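Local structure of magnesium transport protein CorA (Methanocaldococcus jannaschii, 4EGW) at residues G71-V74 with S75-Q78; K132-G135 with R136-L140; I154-L157 with L158-L162; L162-I165 with T166-Y169. The protein mediates magnesium influx across the cell membrane as a homopentameric channel that closes when cytoplasmic magnesium is high and opens when it is low. All blocks are in the same frame, centred on the assembly; numbering follows the deposited sequence.

Interaction 1: residues G71-V74 with S75-Q78. With BU1 (1,4-butanediol), chain K; PGO (S-1,2-propanediol), chain R.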
ATOM      1  N   GLY A  71     -29.321  18.498  -7.158  1.00 46.55           N
ATOM      2  CA  GLY A  71     -30.408  18.871  -6.279  1.00 61.17           C
ATOM      3  C   GLY A  71     -30.077  18.703  -4.814  1.00 69.01           C
ATOM      4  O   GLY A  71     -30.926  18.316  -4.007  1.00 74.69           O
ATOM      5  N   ILE A  72     -28.830  18.984  -4.469  1.00 68.65           N
ATOM      6  CA  ILE A  72     -28.456  19.112  -3.073  1.00 66.45           C
ATOM      7  C   ILE A  72     -28.300  20.605  -2.780  1.00 65.96           C
ATOM      8  O   ILE A  72     -27.769  21.346  -3.610  1.00 60.52           O
ATOM      9  CB  ILE A  72     -27.170  18.322  -2.767  1.00 63.37           C
ATOM     10  CG1 ILE A  72     -27.483  16.825  -2.723  1.00 62.02           C
ATOM     11  CG2 ILE A  72     -26.561  18.762  -1.447  1.00 62.62           C
ATOM     12  CD1 ILE A  72     -26.372  15.981  -2.149  1.00 56.88           C
ATOM     13  N   SER A  73     -28.786  21.054  -1.624  1.00 69.38           N
ATOM     14  CA  SER A  73     -28.733  22.477  -1.296  1.00 75.79           C
ATOM     15  C   SER A  73     -27.297  22.993  -1.388  1.00 82.57           C
ATOM     16  O   SER A  73     -26.388  22.443  -0.761  1.00 85.78           O
ATOM     17  CB  SER A  73     -29.308  22.747   0.102  1.00 74.15           C
ATOM     18  OG  SER A  73     -28.390  22.408   1.126  1.00 66.32           O
ATOM     19  N   VAL A  74     -27.104  24.068  -2.150  1.00 83.16           N
ATOM     20  CA  VAL A  74     -25.766  24.586  -2.439  1.00 77.74           C
ATOM     21  C   VAL A  74     -24.960  24.739  -1.152  1.00 70.93           C
ATOM     22  O   VAL A  74     -23.737  24.604  -1.151  1.00 64.13           O
ATOM     23  CB  VAL A  74     -25.825  25.928  -3.203  1.00 78.93           C
ATOM     24  CG1 VAL A  74     -24.433  26.358  -3.637  1.00 77.73           C
ATOM     25  CG2 VAL A  74     -26.752  25.816  -4.408  1.00 77.00           C
ATOM     26  N   SER A  75     -25.666  25.034  -0.063  1.00 72.00           N
ATOM     27  CA  SER A  75     -25.091  25.030   1.281  1.00 68.72           C
ATOM     28  C   SER A  75     -24.579  23.644   1.670  1.00 67.63           C
ATOM     29  O   SER A  75     -23.428  23.496   2.091  1.00 65.55           O
ATOM     30  CB  SER A  75     -26.129  25.506   2.302  1.00 69.84           C
ATOM     31  OG  SER A  75     -25.619  25.458   3.622  1.00 70.34           O
ATOM     32  N   ASP A  76     -25.433  22.630   1.526  1.00 70.10           N
ATOM     33  CA  ASP A  76     -25.087  21.267   1.935  1.00 66.20           C
ATOM     34  C   ASP A  76     -23.844  20.725   1.235  1.00 58.48           C
ATOM     35  O   ASP A  76     -23.171  19.849   1.760  1.00 62.03           O
ATOM     36  CB  ASP A  76     -26.261  20.307   1.714  1.00 70.38           C
ATOM     37  CG  ASP A  76     -27.349  20.453   2.762  1.00 76.21           C
ATOM     38  OD1 ASP A  76     -27.127  21.156   3.770  1.00 77.88           O
ATOM     39  OD2 ASP A  76     -28.426  19.848   2.581  1.00 79.70           O
ATOM     40  N   LEU A  77     -23.556  21.219   0.038  1.00 54.31           N
ATOM     41  CA  LEU A  77     -22.376  20.757  -0.690  1.00 53.51           C
ATOM     42  C   LEU A  77     -21.122  21.439  -0.151  1.00 49.74           C
ATOM     43  O   LEU A  77     -19.999  20.910  -0.242  1.00 41.69           O
ATOM     44  CB  LEU A  77     -22.519  21.020  -2.191  1.00 49.63           C
ATOM     45  CG  LEU A  77     -23.613  20.256  -2.929  1.00 51.78           C
ATOM     46  CD1 LEU A  77     -23.555  20.580  -4.414  1.00 53.81           C
ATOM     47  CD2 LEU A  77     -23.483  18.765  -2.700  1.00 51.56           C
ATOM     48  N   GLN A  78     -21.330  22.620   0.418  1.00 49.67           N
ATOM     49  CA  GLN A  78     -20.241  23.399   0.980  1.00 50.19           C
ATOM     50  C   GLN A  78     -19.618  22.699   2.192  1.00 59.43           C
ATOM     51  O   GLN A  78     -18.460  22.949   2.544  1.00 58.61           O
ATOM     52  CB  GLN A  78     -20.716  24.812   1.305  1.00 47.05           C
ATOM     53  CG  GLN A  78     -20.745  25.727   0.077  1.00 51.63           C
ATOM     54  CD  GLN A  78     -21.616  26.960   0.267  1.00 66.90           C
ATOM     55  OE1 GLN A  78     -22.479  26.994   1.151  1.00 79.57           O
ATOM     56  NE2 GLN A  78     -21.395  27.984  -0.566  1.00 63.18           N
TER
HETATM   57  C1  BU1 K 309     -30.274  21.558   4.142  1.00 80.77           C
HETATM   58  C2  BU1 K 309     -31.122  20.646   3.320  1.00 83.14           C
HETATM   59  C3  BU1 K 309     -32.097  19.809   4.068  1.00 83.64           C
HETATM   60  C4  BU1 K 309     -33.317  19.357   3.350  1.00 84.18           C
HETATM   61  O5  BU1 K 309     -29.611  20.997   5.216  1.00 75.21           O
HETATM   62  O6  BU1 K 309     -34.519  19.790   3.869  1.00 84.07           O
HETATM   63  C1  PGO R 316     -32.017  21.881  -4.833  1.00 87.77           C
HETATM   64  C2  PGO R 316     -32.177  22.145  -3.372  1.00 91.94           C
HETATM   65  C3  PGO R 316     -31.777  23.547  -3.044  1.00 91.11           C
HETATM   66  O1  PGO R 316     -30.929  22.442  -5.469  1.00 85.46           O
HETATM   67  O2  PGO R 316     -31.410  21.258  -2.649  1.00 93.60           O
HETATM   68  O   HOH W   1     -30.541  19.469   0.179  1.00 43.01           O

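Interaction 2: residues K132-G135 with R136-L140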
ATOM      1  N   LYS A 132      -5.080  12.264  -3.396  1.00 58.39           N
ATOM      2  CA  LYS A 132      -4.276  11.375  -4.201  1.00 58.12           C
ATOM      3  C   LYS A 132      -5.089  10.176  -4.651  1.00 56.74           C
ATOM      4  O   LYS A 132      -4.896   9.656  -5.746  1.00 58.37           O
ATOM      5  CB  LYS A 132      -3.078  10.904  -3.387  1.00 60.43           C
ATOM      6  CG  LYS A 132      -1.925  10.427  -4.225  1.00 63.40           C
ATOM      7  CD  LYS A 132      -1.237  11.586  -4.921  1.00 65.39           C
ATOM      8  CE  LYS A 132      -0.862  11.193  -6.345  1.00 72.46           C
ATOM      9  NZ  LYS A 132      -0.562   9.732  -6.465  1.00 75.42           N
ATOM     10  N   ALA A 133      -6.005   9.743  -3.796  1.00 52.15           N
ATOM     11  CA  ALA A 133      -6.685   8.480  -4.012  1.00 53.25           C
ATOM     12  C   ALA A 133      -7.664   8.547  -5.166  1.00 56.14           C
ATOM     13  O   ALA A 133      -7.863   7.559  -5.872  1.00 62.56           O
ATOM     14  CB  ALA A 133      -7.386   8.038  -2.743  1.00 56.06           C
ATOM     15  N   ILE A 134      -8.271   9.714  -5.361  1.00 55.04           N
ATOM     16  CA  ILE A 134      -9.354   9.866  -6.326  1.00 53.98           C
ATOM     17  C   ILE A 134      -8.806   9.964  -7.732  1.00 59.05           C
ATOM     18  O   ILE A 134      -9.432   9.510  -8.695  1.00 60.72           O
ATOM     19  CB  ILE A 134     -10.225  11.084  -5.996  1.00 54.15           C
ATOM     20  CG1 ILE A 134     -10.743  10.954  -4.570  1.00 34.61           C
ATOM     21  CG2 ILE A 134     -11.372  11.216  -6.981  1.00 36.55           C
ATOM     22  CD1 ILE A 134     -11.862  11.869  -4.271  1.00 39.57           C
ATOM     23  N   GLY A 135      -7.629  10.561  -7.849  1.00 60.20           N
ATOM     24  CA  GLY A 135      -6.897  10.477  -9.090  1.00 61.26           C
ATOM     25  C   GLY A 135      -6.733   9.009  -9.428  1.00 66.70           C
ATOM     26  O   GLY A 135      -7.092   8.579 -10.521  1.00 72.33           O
ATOM     27  N   ARG A 136      -6.225   8.238  -8.464  1.00 66.37           N
ATOM     28  CA  ARG A 136      -5.891   6.826  -8.669  1.00 60.47           C
ATOM     29  C   ARG A 136      -7.063   5.954  -9.103  1.00 63.01           C
ATOM     30  O   ARG A 136      -6.856   4.899  -9.695  1.00 72.26           O
ATOM     31  CB  ARG A 136      -5.220   6.222  -7.430  1.00 61.54           C
ATOM     32  CG  ARG A 136      -3.768   6.664  -7.217  1.00 67.62           C
ATOM     33  CD  ARG A 136      -3.038   5.782  -6.194  1.00 74.17           C
ATOM     34  NE  ARG A 136      -3.725   5.737  -4.901  1.00 78.30           N
ATOM     35  CZ  ARG A 136      -3.291   6.327  -3.788  1.00 77.66           C
ATOM     36  NH1 ARG A 136      -2.151   7.010  -3.786  1.00 78.78           N
ATOM     37  NH2 ARG A 136      -3.998   6.226  -2.669  1.00 73.57           N
ATOM     38  N   LEU A 137      -8.285   6.352  -8.764  1.00 63.07           N
ATOM     39  CA  LEU A 137      -9.464   5.732  -9.372  1.00 63.30           C
ATOM     40  C   LEU A 137      -9.802   6.312 -10.736  1.00 61.68           C
ATOM     41  O   LEU A 137     -10.134   5.575 -11.655  1.00 71.68           O
ATOM     42  CB  LEU A 137     -10.675   5.785  -8.445  1.00 66.77           C
ATOM     43  CG  LEU A 137     -10.488   4.990  -7.156  1.00 66.74           C
ATOM     44  CD1 LEU A 137     -11.805   4.841  -6.409  1.00 67.99           C
ATOM     45  CD2 LEU A 137      -9.893   3.630  -7.479  1.00 66.38           C
ATOM     46  N   HIS A 138      -9.717   7.630 -10.871  1.00 59.68           N
ATOM     47  CA  HIS A 138      -9.990   8.268 -12.159  1.00 61.93           C
ATOM     48  C   HIS A 138      -9.013   7.769 -13.213  1.00 66.22           C
ATOM     49  O   HIS A 138      -9.359   7.612 -14.386  1.00 78.98           O
ATOM     50  CB  HIS A 138      -9.909   9.792 -12.042  1.00 64.09           C
ATOM     51  CG  HIS A 138     -11.044  10.403 -11.280  1.00 64.06           C
ATOM     52  ND1 HIS A 138     -12.093   9.661 -10.774  1.00 67.67           N
ATOM     53  CD2 HIS A 138     -11.301  11.688 -10.943  1.00 63.20           C
ATOM     54  CE1 HIS A 138     -12.940  10.463 -10.155  1.00 65.40           C
ATOM     55  NE2 HIS A 138     -12.486  11.700 -10.245  1.00 63.64           N
ATOM     56  N   LYS A 139      -7.785   7.517 -12.786  1.00 59.03           N
ATOM     57  CA  LYS A 139      -6.757   7.011 -13.670  1.00 58.21           C
ATOM     58  C   LYS A 139      -6.987   5.525 -13.908  1.00 74.28           C
ATOM     59  O   LYS A 139      -6.928   5.050 -15.040  1.00 85.63           O
ATOM     60  CB  LYS A 139      -5.389   7.255 -13.046  1.00 54.92           C
ATOM     61  CG  LYS A 139      -4.212   7.134 -13.995  1.00 64.04           C
ATOM     62  CD  LYS A 139      -3.011   7.869 -13.424  1.00 64.45           C
ATOM     63  CE  LYS A 139      -3.370   9.320 -13.105  1.00 60.77           C
ATOM     64  NZ  LYS A 139      -2.313  10.003 -12.296  1.00 62.89           N
ATOM     65  N   LEU A 140      -7.260   4.793 -12.835  1.00 78.79           N
ATOM     66  CA  LEU A 140      -7.550   3.369 -12.939  1.00 84.90           C
ATOM     67  C   LEU A 140      -8.703   3.163 -13.900  1.00 93.39           C
ATOM     68  O   LEU A 140      -8.595   2.401 -14.859  1.00101.95           O
ATOM     69  CB  LEU A 140      -7.901   2.785 -11.569  1.00 80.82           C
ATOM     70  CG  LEU A 140      -8.497   1.374 -11.501  1.00 81.91           C
ATOM     71  CD1 LEU A 140      -8.299   0.777 -10.115  1.00 78.21           C
ATOM     72  CD2 LEU A 140      -9.974   1.367 -11.879  1.00 80.43           C
TER

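Interaction 3: residues I154-L157 with L158-L162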
ATOM      1  N   ILE A 154     -21.263   0.928  -5.393  1.00 97.01           N
ATOM      2  CA  ILE A 154     -21.726   1.949  -4.445  1.00 96.33           C
ATOM      3  C   ILE A 154     -22.348   1.519  -3.127  1.00 97.52           C
ATOM      4  O   ILE A 154     -23.059   2.306  -2.505  1.00101.50           O
ATOM      5  CB  ILE A 154     -22.700   2.969  -5.097  1.00 79.21           C
ATOM      6  CG1 ILE A 154     -22.765   4.259  -4.267  1.00 71.69           C
ATOM      7  CG2 ILE A 154     -24.088   2.368  -5.260  1.00 88.78           C
ATOM      8  CD1 ILE A 154     -24.143   4.885  -4.205  1.00 70.29           C
ATOM      9  N   GLY A 155     -22.108   0.296  -2.677  1.00 94.23           N
ATOM     10  CA  GLY A 155     -21.749   0.153  -1.287  1.00 90.84           C
ATOM     11  C   GLY A 155     -20.267  -0.081  -1.428  1.00 88.70           C
ATOM     12  O   GLY A 155     -19.458   0.119  -0.524  1.00 86.90           O
ATOM     13  N   PHE A 156     -19.933  -0.501  -2.640  1.00 66.91           N
ATOM     14  CA  PHE A 156     -18.595  -0.920  -2.980  1.00 64.98           C
ATOM     15  C   PHE A 156     -17.733   0.256  -3.348  1.00 66.00           C
ATOM     16  O   PHE A 156     -16.587   0.369  -2.907  1.00 68.41           O
ATOM     17  CB  PHE A 156     -18.653  -1.915  -4.134  1.00 63.11           C
ATOM     18  CG  PHE A 156     -17.414  -2.736  -4.275  1.00 60.63           C
ATOM     19  CD1 PHE A 156     -16.771  -3.233  -3.145  1.00 55.72           C
ATOM     20  CD2 PHE A 156     -16.888  -3.018  -5.529  1.00 59.68           C
ATOM     21  CE1 PHE A 156     -15.619  -3.998  -3.259  1.00 52.43           C
ATOM     22  CE2 PHE A 156     -15.737  -3.783  -5.654  1.00 59.04           C
ATOM     23  CZ  PHE A 156     -15.098  -4.274  -4.511  1.00 54.10           C
ATOM     24  N   LEU A 157     -18.319   1.139  -4.152  1.00 63.85           N
ATOM     25  CA  LEU A 157     -17.607   2.273  -4.715  1.00 58.19           C
ATOM     26  C   LEU A 157     -17.077   3.109  -3.570  1.00 53.10           C
ATOM     27  O   LEU A 157     -15.939   3.582  -3.584  1.00 53.42           O
ATOM     28  CB  LEU A 157     -18.549   3.104  -5.590  1.00 55.01           C
ATOM     29  CG  LEU A 157     -17.984   4.350  -6.278  1.00 46.73           C
ATOM     30  CD1 LEU A 157     -16.810   3.986  -7.146  1.00 36.30           C
ATOM     31  CD2 LEU A 157     -19.047   5.036  -7.113  1.00 47.56           C
ATOM     32  N   LEU A 158     -17.919   3.262  -2.561  1.00 47.59           N
ATOM     33  CA  LEU A 158     -17.555   4.030  -1.389  1.00 46.83           C
ATOM     34  C   LEU A 158     -16.295   3.495  -0.725  1.00 50.32           C
ATOM     35  O   LEU A 158     -15.300   4.206  -0.557  1.00 50.02           O
ATOM     36  CB  LEU A 158     -18.685   3.951  -0.396  1.00 38.45           C
ATOM     37  CG  LEU A 158     -18.279   4.552   0.928  1.00 38.39           C
ATOM     38  CD1 LEU A 158     -17.725   5.980   0.722  1.00 38.35           C
ATOM     39  CD2 LEU A 158     -19.495   4.510   1.843  1.00 35.79           C
ATOM     40  N   TYR A 159     -16.358   2.227  -0.350  1.00 50.32           N
ATOM     41  CA  TYR A 159     -15.247   1.559   0.285  1.00 49.42           C
ATOM     42  C   TYR A 159     -13.941   1.742  -0.475  1.00 46.04           C
ATOM     43  O   TYR A 159     -12.889   1.967   0.123  1.00 49.00           O
ATOM     44  CB  TYR A 159     -15.555   0.077   0.409  1.00 51.69           C
ATOM     45  CG  TYR A 159     -14.320  -0.767   0.481  1.00 54.71           C
ATOM     46  CD1 TYR A 159     -13.718  -1.243  -0.678  1.00 58.07           C
ATOM     47  CD2 TYR A 159     -13.747  -1.087   1.700  1.00 54.04           C
ATOM     48  CE1 TYR A 159     -12.582  -2.015  -0.626  1.00 58.42           C
ATOM     49  CE2 TYR A 159     -12.608  -1.864   1.764  1.00 58.08           C
ATOM     50  CZ  TYR A 159     -12.030  -2.326   0.597  1.00 61.64           C
ATOM     51  OH  TYR A 159     -10.892  -3.102   0.648  1.00 69.08           O
ATOM     52  N   HIS A 160     -13.999   1.630  -1.793  1.00 40.50           N
ATOM     53  CA  HIS A 160     -12.771   1.707  -2.572  1.00 47.61           C
ATOM     54  C   HIS A 160     -12.068   3.029  -2.416  1.00 50.01           C
ATOM     55  O   HIS A 160     -10.873   3.082  -2.134  1.00 52.15           O
ATOM     56  CB  HIS A 160     -13.035   1.406  -4.036  1.00 55.20           C
ATOM     57  CG  HIS A 160     -12.958  -0.051  -4.346  1.00 65.46           C
ATOM     58  ND1 HIS A 160     -12.244  -0.930  -3.559  1.00 69.49           N
ATOM     59  CD2 HIS A 160     -13.516  -0.793  -5.329  1.00 70.27           C
ATOM     60  CE1 HIS A 160     -12.355  -2.149  -4.052  1.00 71.40           C
ATOM     61  NE2 HIS A 160     -13.123  -2.095  -5.126  1.00 71.12           N
ATOM     62  N   ILE A 161     -12.814   4.101  -2.607  1.00 51.99           N
ATOM     63  CA  ILE A 161     -12.263   5.405  -2.350  1.00 51.99           C
ATOM     64  C   ILE A 161     -11.698   5.371  -0.935  1.00 43.70           C
ATOM     65  O   ILE A 161     -10.522   5.664  -0.720  1.00 42.73           O
ATOM     66  CB  ILE A 161     -13.340   6.471  -2.477  1.00 54.16           C
ATOM     67  CG1 ILE A 161     -14.271   6.120  -3.642  1.00 58.52           C
ATOM     68  CG2 ILE A 161     -12.700   7.823  -2.677  1.00 50.04           C
ATOM     69  CD1 ILE A 161     -15.487   7.017  -3.763  1.00 63.90           C
ATOM     70  N   LEU A 162     -12.529   4.983   0.024  1.00 37.89           N
ATOM     71  CA  LEU A 162     -12.083   4.935   1.414  1.00 42.84           C
ATOM     72  C   LEU A 162     -10.820   4.094   1.508  1.00 46.02           C
ATOM     73  O   LEU A 162      -9.855   4.448   2.197  1.00 49.86           O
ATOM     74  CB  LEU A 162     -13.172   4.354   2.310  1.00 40.15           C
ATOM     75  CG  LEU A 162     -14.145   5.382   2.905  1.00 41.94           C
ATOM     76  CD1 LEU A 162     -14.503   6.474   1.909  1.00 44.68           C
ATOM     77  CD2 LEU A 162     -15.396   4.723   3.470  1.00 36.39           C
TER

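Interaction 4: residues L162-I165 with T166-Y169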
ATOM      1  N   LEU A 162     -12.529   4.983   0.024  1.00 37.89           N
ATOM      2  CA  LEU A 162     -12.083   4.935   1.414  1.00 42.84           C
ATOM      3  C   LEU A 162     -10.820   4.094   1.508  1.00 46.02           C
ATOM      4  O   LEU A 162      -9.855   4.448   2.197  1.00 49.86           O
ATOM      5  CB  LEU A 162     -13.172   4.354   2.310  1.00 40.15           C
ATOM      6  CG  LEU A 162     -14.145   5.382   2.905  1.00 41.94           C
ATOM      7  CD1 LEU A 162     -14.503   6.474   1.909  1.00 44.68           C
ATOM      8  CD2 LEU A 162     -15.396   4.723   3.470  1.00 36.39           C
ATOM      9  N   ASN A 163     -10.826   2.981   0.790  1.00 39.74           N
ATOM     10  CA  ASN A 163      -9.669   2.120   0.762  1.00 43.90           C
ATOM     11  C   ASN A 163      -8.464   2.827   0.173  1.00 52.94           C
ATOM     12  O   ASN A 163      -7.407   2.882   0.799  1.00 64.80           O
ATOM     13  CB  ASN A 163      -9.941   0.866  -0.045  1.00 44.59           C
ATOM     14  CG  ASN A 163      -9.048  -0.270   0.365  1.00 48.02           C
ATOM     15  OD1 ASN A 163      -8.704  -0.408   1.546  1.00 47.90           O
ATOM     16  ND2 ASN A 163      -8.660  -1.092  -0.597  1.00 48.96           N
ATOM     17  N   GLU A 164      -8.613   3.352  -1.038  1.00 45.24           N
ATOM     18  CA  GLU A 164      -7.503   4.045  -1.668  1.00 40.60           C
ATOM     19  C   GLU A 164      -6.983   5.125  -0.758  1.00 42.05           C
ATOM     20  O   GLU A 164      -5.775   5.310  -0.646  1.00 53.76           O
ATOM     21  CB  GLU A 164      -7.883   4.634  -3.020  1.00 44.71           C
ATOM     22  CG  GLU A 164      -7.640   3.691  -4.184  1.00 45.74           C
ATOM     23  CD  GLU A 164      -6.274   3.026  -4.121  1.00 48.03           C
ATOM     24  OE1 GLU A 164      -5.279   3.724  -3.803  1.00 45.30           O
ATOM     25  OE2 GLU A 164      -6.203   1.801  -4.382  1.00 49.81           O
ATOM     26  N   ILE A 165      -7.880   5.834  -0.088  1.00 43.89           N
ATOM     27  CA  ILE A 165      -7.421   6.846   0.843  1.00 44.55           C
ATOM     28  C   ILE A 165      -6.569   6.137   1.864  1.00 46.91           C
ATOM     29  O   ILE A 165      -5.376   6.411   1.992  1.00 45.67           O
ATOM     30  CB  ILE A 165      -8.581   7.521   1.562  1.00 47.33           C
ATOM     31  CG1 ILE A 165      -9.440   8.297   0.567  1.00 45.78           C
ATOM     32  CG2 ILE A 165      -8.065   8.442   2.653  1.00 48.09           C
ATOM     33  CD1 ILE A 165     -10.597   9.010   1.221  1.00 45.11           C
ATOM     34  N   THR A 166      -7.172   5.168   2.546  1.00 47.50           N
ATOM     35  CA  THR A 166      -6.474   4.463   3.615  1.00 45.40           C
ATOM     36  C   THR A 166      -5.099   3.995   3.144  1.00 42.19           C
ATOM     37  O   THR A 166      -4.114   4.052   3.891  1.00 44.31           O
ATOM     38  CB  THR A 166      -7.302   3.289   4.150  1.00 45.73           C
ATOM     39  OG1 THR A 166      -8.596   3.765   4.558  1.00 49.59           O
ATOM     40  CG2 THR A 166      -6.605   2.650   5.342  1.00 39.78           C
ATOM     41  N   ARG A 167      -5.042   3.555   1.893  1.00 37.97           N
ATOM     42  CA  ARG A 167      -3.795   3.142   1.265  1.00 33.56           C
ATOM     43  C   ARG A 167      -2.831   4.302   1.059  1.00 40.65           C
ATOM     44  O   ARG A 167      -1.610   4.112   1.069  1.00 33.12           O
ATOM     45  CB  ARG A 167      -4.083   2.460  -0.059  1.00 29.28           C
ATOM     46  CG  ARG A 167      -4.050   0.956   0.042  1.00 39.44           C
ATOM     47  CD  ARG A 167      -4.355   0.308  -1.305  1.00 52.65           C
ATOM     48  NE  ARG A 167      -3.554   0.865  -2.392  1.00 60.72           N
ATOM     49  CZ  ARG A 167      -2.510   0.254  -2.937  1.00 69.94           C
ATOM     50  NH1 ARG A 167      -2.135  -0.942  -2.499  1.00 70.64           N
ATOM     51  NH2 ARG A 167      -1.846   0.831  -3.929  1.00 76.20           N
ATOM     52  N   SER A 168      -3.377   5.502   0.865  1.00 49.76           N
ATOM     53  CA  SER A 168      -2.552   6.708   0.848  1.00 51.62           C
ATOM     54  C   SER A 168      -1.803   6.754   2.170  1.00 51.09           C
ATOM     55  O   SER A 168      -0.582   6.828   2.208  1.00 50.68           O
ATOM     56  CB  SER A 168      -3.406   7.978   0.710  1.00 54.58           C
ATOM     57  OG  SER A 168      -4.210   7.973  -0.457  1.00 59.69           O
ATOM     58  N   TYR A 169      -2.552   6.693   3.260  1.00 46.90           N
ATOM     59  CA  TYR A 169      -1.960   6.765   4.582  1.00 43.38           C
ATOM     60  C   TYR A 169      -0.900   5.696   4.770  1.00 43.17           C
ATOM     61  O   TYR A 169       0.217   5.981   5.234  1.00 36.45           O
ATOM     62  CB  TYR A 169      -3.029   6.554   5.631  1.00 40.33           C
ATOM     63  CG  TYR A 169      -3.891   7.753   5.941  1.00 36.54           C
ATOM     64  CD1 TYR A 169      -3.398   8.798   6.702  1.00 38.13           C
ATOM     65  CD2 TYR A 169      -5.218   7.814   5.529  1.00 33.94           C
ATOM     66  CE1 TYR A 169      -4.193   9.886   7.033  1.00 35.90           C
ATOM     67  CE2 TYR A 169      -6.019   8.903   5.854  1.00 31.31           C
ATOM     68  CZ  TYR A 169      -5.497   9.928   6.610  1.00 31.66           C
ATOM     69  OH  TYR A 169      -6.268  11.010   6.947  1.00 34.75           O
TER

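Interaction 1: residues G71-V74 with S75-Q78
Ser73 caps the first turn of helix 74-80, a local contact in which the short link after helix 60-70 folds onto the helix it starts. Ser73 OG accepts from Asp76 N at 3.0 Å, a bond with some doubt over the exact place of the hydroxyl. The first regular backbone bond of the turn runs from Leu77 N to Ser73 O at 3.2 Å; the next, Gln78 N to Val74 O, is weak. With OG lodged between the backbone N and the carbonyl carbon (chi1 78°), the serine faces back into the turn. This is an N-cap, and one residue before it Ile72 adds an apolar contact: its CG2 lies 3.3 Å from Leu77 CD2, the two side chains crossing at about a right angle. That pair is buried against Tyr117 of strand 110-119, on the cytoplasmic alpha/beta domain of CorA. The other flank is polar. A water accepts from Ser73 N at 3.0 Å and donates to Asp76 OD2, while Asp76 OD1 sits 2.9 Å from O5 of a bound 1,4-butanediol, whose pocket Glu93 completes.

Interaction 2: residues K132-G135 with R136-L140
Arg136 runs back along its own helix over Lys132 and Ala133, one turn earlier. Its CB lies 3.3 Å from Ala133 O, and CG, set beside the backbone N by a chi1 of -74°, comes within 3.5 Å of Lys132 O. A bend at chi3 then lays the guanidinium against the backbone, with Lys132 O and Ala133 N over one face, offset toward its rim. NE and NH2 find their polar partners on helix 156-186, in a salt bridge to Glu164 and a hydrogen bond to Ser168. NH2 also rests 3.8 Å from Ala133 CB, whereas NH1 meets the aliphatic part of Lys132, 3.5 Å from its CG. Helix 132-143 lies on the mixed sheet of the cytoplasmic domain, beside helix 156-186. On the sheet side Ile134 and His138 lie side by side: Ile134 CG2 sits over the imidazole face, 3.8 Å from its centroid, in a CH-pi contact, and the same ring meets Trp52 of strand 51-56. The backbone bond from His138 N to Ile134 O is 2.9 Å long, and that from Lys139 N to Gly135 O 2.6 Å. Further out, Lys139 NZ forms a salt bridge with Glu177 of the second subunit.

Interaction 3: residues I154-L157 with L158-L162
His160 N bonds to Phe156 O at 3.1 Å, opening the first turn of helix 156-186, and the next bond, Ile161 N to Leu157 O, is weak at 3.3 Å. The same one-turn spacing brings the rings of Phe156 and His160 together. Phe156 CG stands anti to the backbone N (chi1 -161°), which carries the ring forward along the helix until CZ comes within 3.0 Å of His160 NE2. The planes are inclined at 57° with centroids 4.1 Å apart, and His160 CD2 lies over one face of the phenyl ring, offset toward its rim. Tyr159 flanks the pair, its CD1 4.2 Å from Phe156 CE1. With an alanine at Phe156, the His160 imidazole would probably lose its aromatic neighbour and be freer to turn. Round the helix, Leu157 CG lies 4.4 Å from Ile161 CD1, and both residues touch Leu123 of strand 122-127, while Leu158 meets Leu223 of helix 193-225. Phe156 also makes a cation-pi contact with Arg152. Between the two segments, the side chains meet by the fit of rings and aliphatic groups rather than by directed polar bonds, and their positions probably depend on the packing of sheet and helices around them.

Interaction 4: residues L162-I165 with T166-Y169
Leu162 O is gripped twice by Thr166, whose backbone N and OG1 each donate to it at 2.8 Å. They come from opposite faces of the carbonyl plane: the N-H bond is nearly straight (171°), while the hydroxyl donates from above the plane. Thr166 OG1 reaches back because it lies beside its own backbone N, with chi1 at -55°. The regular helical ladder continues with Arg167 N to Asn163 O at 2.7 Å and Ser168 N to Glu164 O at 2.8 Å. This is the first half of helix 156-186, a long helix of the cytoplasmic domain, which runs between strand 96-104, helix 132-143 and the long helices 193-225 and 233-270. On the side turned to helix 132-143 and the second subunit, Glu164 and Arg167 extend side by side in a long salt bridge, Glu164 OE2 to Arg167 NE at 3.4 Å, their carboxylate and guanidinium planes 63° apart. The stronger partner of Glu164 is Arg136 on helix 132-143, and Arg167 also bonds to Ser170 of the second subunit. A glutamine in place of Glu164 would probably leave both arginines without the negative charge that they now share. On the buried side Ile165 CG2 packs 3.8 Å from Tyr169 CE2. The tyrosine ring meets Phe209 edge-to-face, and its hydroxyl bonds to Lys101 O of strand 96-104.

Interactions 2, 3 and 4 form one cluster, while interaction 1 stands apart, its centre more than 20 Å from each of the others, at a helix start on the other face of the sheet. Interactions 3 and 4 are successive parts of helix 156-186 and share Leu162; interaction 2 lies on the neighbouring helix 132-143. The two helices meet through apolar contact near interaction 3, with Leu137 against Ile161, and near interaction 4 through both charge and the packing of Ala133. Interaction 4 is the most buried. Interaction 1 is a polar cap, interaction 3 is aromatic and aliphatic, and interactions 2 and 4, which alone reach the second subunit, add charged groups on that side.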